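Local coordinates for multi-copper Oxidase CueO (Ochrobactrum, PDB 6EVG), which probably oxidises phenolic and lignin-related compounds as a laccase-like multicopper oxidase, passing electrons through protein-bound copper to dioxygen, at residues N232-L237 against G288-G293; D283-G288 against G293-L298; F436-A441 against A502-V507. All blocks are in the same frame, centred on the assembly; numbering follows the deposited sequence.

Contact 1: N232-L237 against G288-G293; sequences NFHVRL and GDDSGG
The imidazole of H234 meets the carboxylate of D290 edge-on in a His-carboxylate hydrogen bond: NE2 donates to OD1 over 2.8 Å, nearly straight at 167°. OD1 lies almost exactly in the ring plane and receives the proton on its anti lone pair, while the carboxylate stands 88° from the ring. D290 CG lies anti to its carbonyl carbon (chi1 -69°), which brings the carboxylate in towards the strand. At the other end of the imidazole, ND1 bonds T263 OG1, fixing the ring's rotation from both nitrogens.

An amide provides the second polar grip. N232 ND2 donates to D290 OD2 at 3.1 Å, on the syn side but well out of the carboxylate plane, and adds a weak bond to OD1. A water sits within bonding distance of both N232 O and D290 OD1. A phenylalanine in place of H234 would probably leave D290 OD1 without its straightest donor and the carboxylate freer to turn.

Within the loop, D289 OD1 forms an Asx turn, accepting from S291 N at 2.8 Å; G293 N reaches the same oxygen from the opposite face of the carboxylate.

The loop 288-293 thus closes over the start of strand 233-237, which runs between strands 282-287 and 262-264, with F233 and V235 packing on L175 of strand 170-178.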
ATOM      1  N   ASN A 232       4.688  -3.335 -10.381  1.00  8.14           N
ATOM      2  CA  ASN A 232       3.318  -2.889 -10.588  1.00  8.33           C
ATOM      3  C   ASN A 232       2.503  -4.074 -11.087  1.00  8.30           C
ATOM      4  O   ASN A 232       2.967  -4.874 -11.925  1.00  9.61           O
ATOM      5  CB  ASN A 232       3.234  -1.779 -11.602  1.00  8.92           C
ATOM      6  CG  ASN A 232       4.022  -0.564 -11.184  1.00  9.02           C
ATOM      7  OD1 ASN A 232       3.893  -0.099 -10.054  1.00  9.32           O
ATOM      8  ND2 ASN A 232       4.848  -0.031 -12.096  1.00 11.22           N
ATOM      9  N   PHE A 233       1.276  -4.222 -10.565  1.00  8.00           N
ATOM     10  CA  PHE A 233       0.368  -5.236 -11.043  1.00  8.33           C
ATOM     11  C   PHE A 233      -0.659  -4.595 -11.945  1.00  9.13           C
ATOM     12  O   PHE A 233      -1.066  -3.457 -11.736  1.00  9.47           O
ATOM     13  CB  PHE A 233      -0.307  -5.975  -9.866  1.00  8.46           C
ATOM     14  CG  PHE A 233       0.655  -6.796  -9.075  1.00  7.95           C
ATOM     15  CD1 PHE A 233       1.035  -8.048  -9.450  1.00  9.40           C
ATOM     16  CD2 PHE A 233       1.242  -6.269  -7.907  1.00  9.02           C
ATOM     17  CE1 PHE A 233       1.938  -8.804  -8.732  1.00 10.21           C
ATOM     18  CE2 PHE A 233       2.192  -6.994  -7.213  1.00  9.44           C
ATOM     19  CZ  PHE A 233       2.529  -8.256  -7.601  1.00  9.41           C
ATOM     20  N   HIS A 234      -1.113  -5.353 -12.975  1.00  8.48           N
ATOM     21  CA  HIS A 234      -2.090  -4.846 -13.927  1.00  8.78           C
ATOM     22  C   HIS A 234      -3.077  -6.022 -14.082  1.00  8.42           C
ATOM     23  O   HIS A 234      -2.840  -6.903 -14.929  1.00  9.10           O
ATOM     24  CB  HIS A 234      -1.425  -4.461 -15.254  1.00  9.77           C
ATOM     25  CG  HIS A 234      -0.273  -3.529 -15.125  1.00 10.80           C
ATOM     26  ND1 HIS A 234      -0.415  -2.163 -14.946  1.00 12.08           N
ATOM     27  CD2 HIS A 234       1.052  -3.787 -15.142  1.00 11.61           C
ATOM     28  CE1 HIS A 234       0.803  -1.624 -14.859  1.00 12.82           C
ATOM     29  NE2 HIS A 234       1.708  -2.591 -14.988  1.00 12.58           N
ATOM     30  N   VAL A 235      -4.103  -6.050 -13.245  1.00  8.46           N
ATOM     31  CA  VAL A 235      -4.834  -7.282 -13.003  1.00  8.62           C
ATOM     32  C   VAL A 235      -6.140  -7.363 -13.753  1.00  8.33           C
ATOM     33  O   VAL A 235      -6.886  -6.382 -13.840  1.00  9.36           O
ATOM     34  CB  VAL A 235      -5.063  -7.561 -11.492  1.00 10.00           C
ATOM     35  CG1 VAL A 235      -3.760  -7.579 -10.726  1.00 11.37           C
ATOM     36  CG2 VAL A 235      -6.019  -6.627 -10.872  1.00 10.82           C
ATOM     37  N   ARG A 236      -6.436  -8.547 -14.253  1.00  8.37           N
ATOM     38  CA  ARG A 236      -7.744  -8.849 -14.849  1.00  8.58           C
ATOM     39  C   ARG A 236      -8.155 -10.226 -14.375  1.00  8.29           C
ATOM     40  O   ARG A 236      -7.328 -11.020 -13.926  1.00  9.33           O
ATOM     41  CB  ARG A 236      -7.719  -8.803 -16.409  1.00  8.44           C
ATOM     42  CG  ARG A 236      -6.875  -9.900 -17.029  1.00  9.71           C
ATOM     43  CD  ARG A 236      -7.225 -10.103 -18.490  1.00 10.22           C
ATOM     44  NE  ARG A 236      -6.380 -11.071 -19.132  1.00 11.30           N
ATOM     45  CZ  ARG A 236      -6.716 -11.836 -20.146  1.00 10.62           C
ATOM     46  NH1 ARG A 236      -7.957 -11.886 -20.584  1.00 12.43           N
ATOM     47  NH2 ARG A 236      -5.812 -12.674 -20.641  1.00 11.76           N
ATOM     48  N   LEU A 237      -9.432 -10.560 -14.643  1.00  9.03           N
ATOM     49  CA  LEU A 237      -9.849 -11.952 -14.585  1.00  9.25           C
ATOM     50  C   LEU A 237      -9.742 -12.584 -15.973  1.00  9.41           C
ATOM     51  O   LEU A 237      -9.775 -11.895 -16.995  1.00 10.25           O
ATOM     52  CB  LEU A 237     -11.297 -12.061 -14.055  1.00 11.18           C
ATOM     53  CG  LEU A 237     -11.398 -11.772 -12.538  1.00 14.61           C
ATOM     54  CD1 LEU A 237     -12.718 -11.522 -11.902  1.00 19.07           C
ATOM     55  CD2 LEU A 237     -10.625 -12.706 -11.658  1.00 14.68           C
ATOM     56  N   GLY A 288       2.995  -9.131 -16.955  1.00 11.09           N
ATOM     57  CA  GLY A 288       4.258  -9.422 -16.304  1.00 12.15           C
ATOM     58  C   GLY A 288       5.202  -8.265 -16.270  1.00 12.25           C
ATOM     59  O   GLY A 288       6.282  -8.394 -15.651  1.00 13.91           O
ATOM     60  N   ASP A 289       4.876  -7.179 -16.958  1.00 12.87           N
ATOM     61  CA  ASP A 289       5.737  -5.966 -16.955  1.00 12.86           C
ATOM     62  C   ASP A 289       4.837  -4.763 -17.198  1.00 12.95           C
ATOM     63  O   ASP A 289       3.615  -4.910 -17.156  1.00 15.18           O
ATOM     64  CB  ASP A 289       6.851  -6.129 -17.967  1.00 15.58           C
ATOM     65  CG  ASP A 289       6.322  -6.300 -19.371  1.00 17.15           C
ATOM     66  OD1 ASP A 289       5.294  -5.682 -19.693  1.00 16.89           O
ATOM     67  OD2 ASP A 289       6.922  -7.051 -20.176  1.00 21.90           O
ATOM     68  N   ASP A 290       5.436  -3.589 -17.377  1.00 12.74           N
ATOM     69  CA  ASP A 290       4.706  -2.344 -17.558  1.00 13.09           C
ATOM     70  C   ASP A 290       4.483  -1.991 -19.042  1.00 16.38           C
ATOM     71  O   ASP A 290       4.034  -0.874 -19.344  1.00 20.63           O
ATOM     72  CB  ASP A 290       5.421  -1.205 -16.825  1.00 14.82           C
ATOM     73  CG  ASP A 290       5.342  -1.364 -15.323  1.00 15.12           C
ATOM     74  OD1 ASP A 290       4.389  -1.884 -14.808  1.00 16.93           O
ATOM     75  OD2 ASP A 290       6.280  -0.967 -14.624  1.00 19.96           O
ATOM     76  N   SER A 291       4.774  -2.952 -19.928  1.00 14.87           N
ATOM     77  CA  SER A 291       4.627  -2.780 -21.363  1.00 17.60           C
ATOM     78  C   SER A 291       3.696  -3.825 -21.974  1.00 17.10           C
ATOM     79  O   SER A 291       3.804  -4.126 -23.165  1.00 20.07           O
ATOM     80  CB  SER A 291       6.024  -2.863 -22.031  1.00 21.90           C
ATOM     81  OG  SER A 291       6.863  -1.815 -21.510  1.00 29.95           O
ATOM     82  N   GLY A 292       2.744  -4.353 -21.206  1.00 15.81           N
ATOM     83  CA  GLY A 292       1.750  -5.267 -21.787  1.00 16.30           C
ATOM     84  C   GLY A 292       2.283  -6.644 -22.055  1.00 16.02           C
ATOM     85  O   GLY A 292       1.697  -7.361 -22.850  1.00 18.84           O
ATOM     86  N   GLY A 293       3.336  -7.029 -21.360  1.00 15.72           N
ATOM     87  CA  GLY A 293       3.895  -8.381 -21.485  1.00 17.15           C
ATOM     88  C   GLY A 293       2.898  -9.464 -21.069  1.00 15.61           C
ATOM     89  O   GLY A 293       1.935  -9.200 -20.313  1.00 18.55           O
TER
HETATM   90  O   HOH W   1       4.902  -4.363 -13.931  1.00 26.23           O

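Contact 2: D283-G288 against G293-L298; sequences DLLTYG and GDDLHL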
ATOM      1  N   ASP A 283      -9.448 -17.197 -13.274  1.00 10.85           N
ATOM      2  CA  ASP A 283      -8.109 -16.883 -12.732  1.00 10.65           C
ATOM      3  C   ASP A 283      -7.871 -15.385 -12.698  1.00 10.15           C
ATOM      4  O   ASP A 283      -8.246 -14.664 -13.607  1.00 11.99           O
ATOM      5  CB  ASP A 283      -7.033 -17.554 -13.596  1.00 11.58           C
ATOM      6  CG  ASP A 283      -7.120 -19.073 -13.545  1.00 14.82           C
ATOM      7  OD1 ASP A 283      -7.410 -19.639 -12.512  1.00 17.67           O
ATOM      8  OD2 ASP A 283      -6.911 -19.706 -14.601  1.00 21.04           O
ATOM      9  N   LEU A 284      -7.199 -14.927 -11.646  1.00  9.43           N
ATOM     10  CA  LEU A 284      -6.672 -13.553 -11.588  1.00  9.08           C
ATOM     11  C   LEU A 284      -5.297 -13.561 -12.199  1.00  8.41           C
ATOM     12  O   LEU A 284      -4.447 -14.379 -11.826  1.00  9.50           O
ATOM     13  CB  LEU A 284      -6.608 -13.086 -10.123  1.00  9.57           C
ATOM     14  CG  LEU A 284      -6.295 -11.620  -9.912  1.00 10.49           C
ATOM     15  CD1 LEU A 284      -7.443 -10.707 -10.323  1.00 11.39           C
ATOM     16  CD2 LEU A 284      -5.937 -11.352  -8.435  1.00 11.29           C
ATOM     17  N   LEU A 285      -5.105 -12.676 -13.180  1.00  8.95           N
ATOM     18  CA  LEU A 285      -3.906 -12.565 -13.981  1.00  9.21           C
ATOM     19  C   LEU A 285      -3.317 -11.174 -13.881  1.00  8.79           C
ATOM     20  O   LEU A 285      -4.059 -10.213 -13.610  1.00  9.54           O
ATOM     21  CB  LEU A 285      -4.193 -12.800 -15.480  1.00  9.80           C
ATOM     22  CG  LEU A 285      -4.959 -14.120 -15.781  1.00 10.33           C
ATOM     23  CD1 LEU A 285      -5.232 -14.183 -17.296  1.00 11.43           C
ATOM     24  CD2 LEU A 285      -4.173 -15.328 -15.392  1.00 12.21           C
ATOM     25  N   THR A 286      -2.009 -11.025 -14.114  1.00  8.81           N
ATOM     26  CA  THR A 286      -1.403  -9.705 -14.258  1.00  8.64           C
ATOM     27  C   THR A 286      -0.493  -9.660 -15.477  1.00  8.67           C
ATOM     28  O   THR A 286       0.250 -10.611 -15.729  1.00  9.67           O
ATOM     29  CB  THR A 286      -0.536  -9.320 -13.014  1.00  8.61           C
ATOM     30  OG1 THR A 286      -0.001  -7.988 -13.202  1.00  9.37           O
ATOM     31  CG2 THR A 286       0.535 -10.327 -12.662  1.00  9.08           C
ATOM     32  N   TYR A 287      -0.432  -8.511 -16.139  1.00  9.31           N
ATOM     33  CA  TYR A 287       0.673  -8.341 -17.093  1.00 10.23           C
ATOM     34  C   TYR A 287       1.990  -8.517 -16.315  1.00 10.52           C
ATOM     35  O   TYR A 287       2.130  -8.095 -15.159  1.00  9.95           O
ATOM     36  CB  TYR A 287       0.697  -6.965 -17.737  1.00 10.37           C
ATOM     37  CG  TYR A 287      -0.387  -6.677 -18.766  1.00 10.64           C
ATOM     38  CD1 TYR A 287      -0.739  -7.584 -19.744  1.00 11.82           C
ATOM     39  CD2 TYR A 287      -0.935  -5.437 -18.839  1.00 11.74           C
ATOM     40  CE1 TYR A 287      -1.641  -7.289 -20.720  1.00 13.09           C
ATOM     41  CE2 TYR A 287      -1.870  -5.085 -19.841  1.00 12.07           C
ATOM     42  CZ  TYR A 287      -2.216  -6.050 -20.773  1.00 12.70           C
ATOM     43  OH  TYR A 287      -3.126  -5.728 -21.752  1.00 16.35           O
ATOM     44  N   GLY A 288       2.995  -9.131 -16.955  1.00 11.09           N
ATOM     45  CA  GLY A 288       4.258  -9.422 -16.304  1.00 12.15           C
ATOM     46  C   GLY A 288       5.202  -8.265 -16.270  1.00 12.25           C
ATOM     47  O   GLY A 288       6.282  -8.394 -15.651  1.00 13.91           O
ATOM     48  N   GLY A 293       3.336  -7.029 -21.360  1.00 15.72           N
ATOM     49  CA  GLY A 293       3.895  -8.381 -21.485  1.00 17.15           C
ATOM     50  C   GLY A 293       2.898  -9.464 -21.069  1.00 15.61           C
ATOM     51  O   GLY A 293       1.935  -9.200 -20.313  1.00 18.55           O
ATOM     52  N   ASP A 294       3.208 -10.702 -21.444  1.00 15.30           N
ATOM     53  CA  ASP A 294       2.304 -11.838 -21.291  1.00 14.64           C
ATOM     54  C   ASP A 294       1.750 -11.836 -19.868  1.00 12.92           C
ATOM     55  O   ASP A 294       2.446 -11.614 -18.878  1.00 14.96           O
ATOM     56  CB  ASP A 294       3.063 -13.163 -21.488  1.00 17.24           C
ATOM     57  CG  ASP A 294       3.612 -13.376 -22.850  1.00 23.12           C
ATOM     58  OD1 ASP A 294       2.875 -13.736 -23.771  1.00 24.02           O
ATOM     59  OD2 ASP A 294       4.832 -13.372 -22.957  1.00 35.47           O
ATOM     60  N   ASP A 295       0.475 -12.164 -19.773  1.00 11.80           N
ATOM     61  CA  ASP A 295      -0.151 -12.353 -18.452  1.00 11.10           C
ATOM     62  C   ASP A 295       0.475 -13.516 -17.704  1.00 11.40           C
ATOM     63  O   ASP A 295       0.734 -14.598 -18.253  1.00 13.46           O
ATOM     64  CB  ASP A 295      -1.662 -12.569 -18.613  1.00 11.58           C
ATOM     65  CG  ASP A 295      -2.465 -11.294 -18.658  1.00 11.68           C
ATOM     66  OD1 ASP A 295      -2.174 -10.399 -17.866  1.00 14.31           O
ATOM     67  OD2 ASP A 295      -3.517 -11.233 -19.418  1.00 12.42           O
ATOM     68  N   LEU A 296       0.635 -13.290 -16.405  1.00 10.40           N
ATOM     69  CA  LEU A 296       1.100 -14.267 -15.431  1.00 10.69           C
ATOM     70  C   LEU A 296      -0.049 -14.587 -14.461  1.00  9.76           C
ATOM     71  O   LEU A 296      -0.831 -13.707 -14.101  1.00 10.65           O
ATOM     72  CB  LEU A 296       2.287 -13.705 -14.642  1.00 11.50           C
ATOM     73  CG  LEU A 296       3.496 -13.271 -15.452  1.00 13.65           C
ATOM     74  CD1 LEU A 296       4.542 -12.644 -14.544  1.00 15.66           C
ATOM     75  CD2 LEU A 296       4.066 -14.414 -16.237  1.00 18.06           C
ATOM     76  N   HIS A 297      -0.094 -15.837 -14.021  1.00 10.77           N
ATOM     77  CA  HIS A 297      -1.109 -16.293 -13.077  1.00 10.81           C
ATOM     78  C   HIS A 297      -0.818 -15.750 -11.655  1.00 10.51           C
ATOM     79  O   HIS A 297       0.311 -15.877 -11.151  1.00 12.10           O
ATOM     80  CB  HIS A 297      -1.094 -17.809 -13.026  1.00 11.57           C
ATOM     81  CG  HIS A 297      -2.166 -18.400 -12.185  1.00 11.71           C
ATOM     82  ND1 HIS A 297      -3.463 -18.541 -12.612  1.00 13.62           N
ATOM     83  CD2 HIS A 297      -2.115 -18.894 -10.924  1.00 11.66           C
ATOM     84  CE1 HIS A 297      -4.160 -19.099 -11.624  1.00 12.22           C
ATOM     85  NE2 HIS A 297      -3.367 -19.334 -10.600  1.00 12.27           N
ATOM     86  N   LEU A 298      -1.846 -15.186 -11.029  1.00  9.59           N
ATOM     87  CA  LEU A 298      -1.809 -14.847  -9.613  1.00  9.15           C
ATOM     88  C   LEU A 298      -2.495 -15.873  -8.731  1.00  8.92           C
ATOM     89  O   LEU A 298      -1.933 -16.355  -7.764  1.00  9.90           O
ATOM     90  CB  LEU A 298      -2.394 -13.454  -9.356  1.00  9.07           C
ATOM     91  CG  LEU A 298      -1.457 -12.292  -9.753  1.00 10.56           C
ATOM     92  CD1 LEU A 298      -2.231 -11.003  -9.867  1.00 10.96           C
ATOM     93  CD2 LEU A 298      -0.386 -12.118  -8.659  1.00 12.73           C
TER
HETATM   94  O   HOH W   2      -3.882 -18.866 -15.394  1.00 21.50           O
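T286 and L296 form the tight centre of this contact, an antiparallel hydrogen-bonded pair. T286 N donates to L296 O at 2.9 Å, and L296 N returns a bond to T286 O at 2.8 Å and 168°. Two residues further along each strand, L298 N reaches L284 O at 2.8 Å. Side chains fill in beneath this ladder: L298 CD1 lies 4.0 Å from L284 CD2 and equally near T286 CB, and L203 of strand 202-205 packs on T286, L296 and L298. The hydroxyl of T286, placed anti to its backbone N (chi1 -178°), turns along its own strand to Y287 O and also bonds H234 N, so this buried polar atom is satisfied.

Strands 282-287 and 295-303 make a beta hairpin in one sheet of what is, by family, the second cupredoxin-like domain; their local axes run 141° apart, antiparallel with marked twist. L285 and H297 form a non-hydrogen-bonded pair on the other face of the sheet.

Towards the turn the bonding slackens: G288 N makes only a weak bond to D294 O, at 3.2 Å. D295 OD1 lies near Y287 N without bonding it; the carboxylate is held instead by salt bridges to R261 and R236, nearly parallel to the Y287 ring. At the far end, D283 OD1 comes 3.4 Å from the edge carbon CE1 of H297. A water bridges D283 OD2 and H297 ND1, while D283 OD1 pairs with R300.

Contact 3: F436-A441 against A502-V507; sequences FHIHGA and AQFVTV. With EDO (1,2-ethanediol), chain C.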
ATOM      1  N   PHE A 436       4.173   7.588  -6.060  1.00  8.31           N
ATOM      2  CA  PHE A 436       4.269   8.638  -5.056  1.00  8.46           C
ATOM      3  C   PHE A 436       3.455   8.274  -3.826  1.00  8.27           C
ATOM      4  O   PHE A 436       2.283   7.959  -3.967  1.00  9.40           O
ATOM      5  CB  PHE A 436       3.698   9.920  -5.656  1.00  9.44           C
ATOM      6  CG  PHE A 436       3.596  11.070  -4.702  1.00  9.37           C
ATOM      7  CD1 PHE A 436       4.718  11.835  -4.411  1.00 10.19           C
ATOM      8  CD2 PHE A 436       2.414  11.444  -4.121  1.00  9.87           C
ATOM      9  CE1 PHE A 436       4.597  12.925  -3.557  1.00 10.57           C
ATOM     10  CE2 PHE A 436       2.294  12.498  -3.283  1.00 10.02           C
ATOM     11  CZ  PHE A 436       3.430  13.249  -2.966  1.00 10.12           C
ATOM     12  N   HIS A 437       4.029   8.436  -2.624  1.00  8.37           N
ATOM     13  CA  HIS A 437       3.260   8.321  -1.388  1.00  7.60           C
ATOM     14  C   HIS A 437       3.610   9.480  -0.475  1.00  7.70           C
ATOM     15  O   HIS A 437       4.785   9.832  -0.317  1.00  8.93           O
ATOM     16  CB  HIS A 437       3.534   6.965  -0.665  1.00  7.91           C
ATOM     17  CG  HIS A 437       2.917   6.836   0.709  1.00  8.01           C
ATOM     18  ND1 HIS A 437       1.566   7.100   0.940  1.00  8.59           N
ATOM     19  CD2 HIS A 437       3.430   6.443   1.902  1.00  8.11           C
ATOM     20  CE1 HIS A 437       1.323   6.900   2.249  1.00  8.69           C
ATOM     21  NE2 HIS A 437       2.419   6.485   2.837  1.00  8.42           N
ATOM     22  N   ILE A 438       2.565  10.090   0.091  1.00  7.41           N
ATOM     23  CA  ILE A 438       2.731  11.120   1.128  1.00  7.90           C
ATOM     24  C   ILE A 438       2.157  10.606   2.437  1.00  8.20           C
ATOM     25  O   ILE A 438       1.039  10.090   2.492  1.00  9.58           O
ATOM     26  CB  ILE A 438       2.126  12.459   0.676  1.00  8.51           C
ATOM     27  CG1 ILE A 438       2.470  13.561   1.692  1.00  8.85           C
ATOM     28  CG2 ILE A 438       0.646  12.406   0.399  1.00 10.12           C
ATOM     29  CD1 ILE A 438       2.348  14.984   1.121  1.00 10.43           C
ATOM     30  N   HIS A 439       2.938  10.745   3.501  1.00  8.76           N
ATOM     31  CA  HIS A 439       2.500  10.469   4.864  1.00  8.43           C
ATOM     32  C   HIS A 439       1.793  11.700   5.447  1.00  8.48           C
ATOM     33  O   HIS A 439       2.277  12.811   5.254  1.00 10.10           O
ATOM     34  CB  HIS A 439       3.655  10.132   5.790  1.00  8.82           C
ATOM     35  CG  HIS A 439       4.538   9.019   5.365  1.00  8.65           C
ATOM     36  ND1 HIS A 439       5.220   8.268   6.299  1.00  9.68           N
ATOM     37  CD2 HIS A 439       4.858   8.486   4.169  1.00  9.38           C
ATOM     38  CE1 HIS A 439       5.941   7.362   5.671  1.00  9.82           C
ATOM     39  NE2 HIS A 439       5.733   7.469   4.368  1.00  9.42           N
ATOM     40  N   GLY A 440       0.717  11.476   6.195  1.00  8.75           N
ATOM     41  CA  GLY A 440       0.151  12.594   6.946  1.00  9.45           C
ATOM     42  C   GLY A 440      -0.653  13.612   6.189  1.00  8.88           C
ATOM     43  O   GLY A 440      -0.995  14.653   6.725  1.00 10.60           O
ATOM     44  N   ALA A 441      -1.008  13.293   4.937  1.00  8.99           N
ATOM     45  CA  ALA A 441      -1.806  14.144   4.099  1.00  9.08           C
ATOM     46  C   ALA A 441      -2.574  13.246   3.108  1.00  8.78           C
ATOM     47  O   ALA A 441      -2.281  12.038   3.005  1.00 10.40           O
ATOM     48  CB  ALA A 441      -0.961  15.146   3.375  1.00 10.02           C
ATOM     49  N   ALA A 502      11.761  12.751   1.000  1.00  8.98           N
ATOM     50  CA  ALA A 502      11.844  14.116   1.526  1.00  9.16           C
ATOM     51  C   ALA A 502      10.901  14.228   2.710  1.00  8.98           C
ATOM     52  O   ALA A 502      10.100  13.336   2.995  1.00  9.47           O
ATOM     53  CB  ALA A 502      11.457  15.103   0.412  1.00 10.26           C
ATOM     54  N   GLN A 503      11.021  15.335   3.443  1.00  9.92           N
ATOM     55  CA  GLN A 503      10.328  15.531   4.710  1.00 10.96           C
ATOM     56  C   GLN A 503       9.597  16.858   4.769  1.00  9.74           C
ATOM     57  O   GLN A 503      10.075  17.871   4.192  1.00 10.71           O
ATOM     58  CB  GLN A 503      11.435  15.600   5.898  1.00 14.14           C
ATOM     59  CG  GLN A 503      12.278  14.421   5.932  1.00 15.06           C
ATOM     60  CD  GLN A 503      12.999  14.288   7.214  1.00 13.54           C
ATOM     61  OE1 GLN A 503      12.805  13.269   7.856  1.00 17.20           O
ATOM     62  NE2 GLN A 503      13.952  15.215   7.520  1.00 13.33           N
ATOM     63  N   PHE A 504       8.462  16.891   5.458  1.00  9.66           N
ATOM     64  CA  PHE A 504       7.709  18.115   5.678  1.00  9.85           C
ATOM     65  C   PHE A 504       7.300  18.283   7.108  1.00  9.49           C
ATOM     66  O   PHE A 504       7.129  17.300   7.862  1.00 10.27           O
ATOM     67  CB  PHE A 504       6.533  18.311   4.720  1.00 10.78           C
ATOM     68  CG  PHE A 504       5.276  17.472   5.003  1.00 10.43           C
ATOM     69  CD1 PHE A 504       4.253  17.999   5.778  1.00 11.27           C
ATOM     70  CD2 PHE A 504       5.063  16.248   4.409  1.00 11.08           C
ATOM     71  CE1 PHE A 504       3.063  17.293   5.973  1.00 11.12           C
ATOM     72  CE2 PHE A 504       3.889  15.587   4.559  1.00 11.27           C
ATOM     73  CZ  PHE A 504       2.883  16.079   5.350  1.00 10.90           C
ATOM     74  N   VAL A 505       7.122  19.537   7.491  1.00 10.59           N
ATOM     75  CA  VAL A 505       6.483  19.905   8.727  1.00 11.16           C
ATOM     76  C   VAL A 505       5.278  20.807   8.406  1.00 11.39           C
ATOM     77  O   VAL A 505       5.223  21.386   7.299  1.00 12.32           O
ATOM     78  CB  VAL A 505       7.421  20.620   9.716  1.00 12.22           C
ATOM     79  CG1 VAL A 505       8.525  19.699  10.125  1.00 13.08           C
ATOM     80  CG2 VAL A 505       7.945  21.940   9.203  1.00 13.92           C
ATOM     81  N   THR A 506       4.368  20.922   9.356  1.00 11.45           N
ATOM     82  CA  THR A 506       3.257  21.893   9.236  1.00 12.09           C
ATOM     83  C   THR A 506       3.588  23.111  10.022  1.00 13.19           C
ATOM     84  O   THR A 506       4.213  23.034  11.081  1.00 15.71           O
ATOM     85  CB  THR A 506       1.905  21.250   9.572  1.00 12.44           C
ATOM     86  OG1 THR A 506       1.919  20.659  10.876  1.00 13.56           O
ATOM     87  CG2 THR A 506       1.551  20.178   8.556  1.00 13.24           C
ATOM     88  N   VAL A 507       3.136  24.273   9.524  1.00 14.70           N
ATOM     89  CA  VAL A 507       3.346  25.577  10.134  1.00 15.41           C
ATOM     90  C   VAL A 507       2.008  26.288  10.217  1.00 18.19           C
ATOM     91  O   VAL A 507       0.981  25.981   9.684  1.00 17.13           O
ATOM     92  CB  VAL A 507       4.459  26.368   9.376  1.00 16.22           C
ATOM     93  CG1 VAL A 507       5.811  25.633   9.367  1.00 16.95           C
ATOM     94  CG2 VAL A 507       4.076  26.655   7.924  1.00 16.41           C
TER
HETATM   95  C1  EDO C 602       5.734   9.408   9.825  1.00 14.16           C
HETATM   96  O1  EDO C 602       4.716   9.294   8.824  1.00 13.52           O
HETATM   97  C2  EDO C 602       7.106   9.050   9.419  1.00 15.15           C
HETATM   98  O2  EDO C 602       7.132   7.797   8.717  1.00 14.81           O
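The F504 ring presents its edge to the backbone after strand 434-438. CE2 and CZ both lie 3.3 Å from H439 O, which sits near the ring plane; G440 O lies near that plane too, but farther off at 4.4 Å from CZ. The H439 imidazole is also met at its edge, where ND1 donates to O1 of a 1,2-ethanediol molecule at 2.8 Å and 154°; D102 and G103 hold the same diol, probably a crystallisation additive. H91 stacks on the H439 ring and H133 meets it edge-to-face.

H437 and H439 belong to the His-X-His sequence that in multicopper oxidases supplies ligands to the trinuclear copper cluster, consistent with the histidines gathered here: NE2 of H437 bonds H91, and NE2 of H439 bonds H489. H434, at the start of the same strand, is a ligand of the observed copper ion with C490 and H495. The two segments flank strand 486-490 in one sheet of the C-terminal cupredoxin domain, which explains a CA separation of 9.3 Å between H439 and F504.

The F504 side chain spans this gap. Its CG lies between its backbone N and carbonyl carbon (chi1 77°), directing the ring at the segment 436-441. I438 extends CG1 anti to its backbone N (chi1 -173°), bringing CG1 and CD1 each within 3.8 Å of F504 CE2. A441 CB lies farther off, 4.4 Å from F504 CZ, and V415 of strand 415-417 also touches the F504 side chain.

From the N terminus, the first segment to appear is 232-237, followed by 283-288; contact 1 then closes a 50-residue loop when the chain reaches 288-293, and contact 2 closes its short turn at 293-298. Their segments alternate, so the two contacts cross, sharing G288 and G293. Both work on one sheet, in which strands 233-237 and 282-287 are neighbours: contact 2 forms the hairpin and contact 1 folds its turn back on the adjoining strand. Contact 3 follows in series, returning the last strand to 436-441 after 60 residues. Its centre lies about 30 Å from that of contact 1 and about 34 Å from that of contact 2, in a separate sheet, of the C-terminal domain.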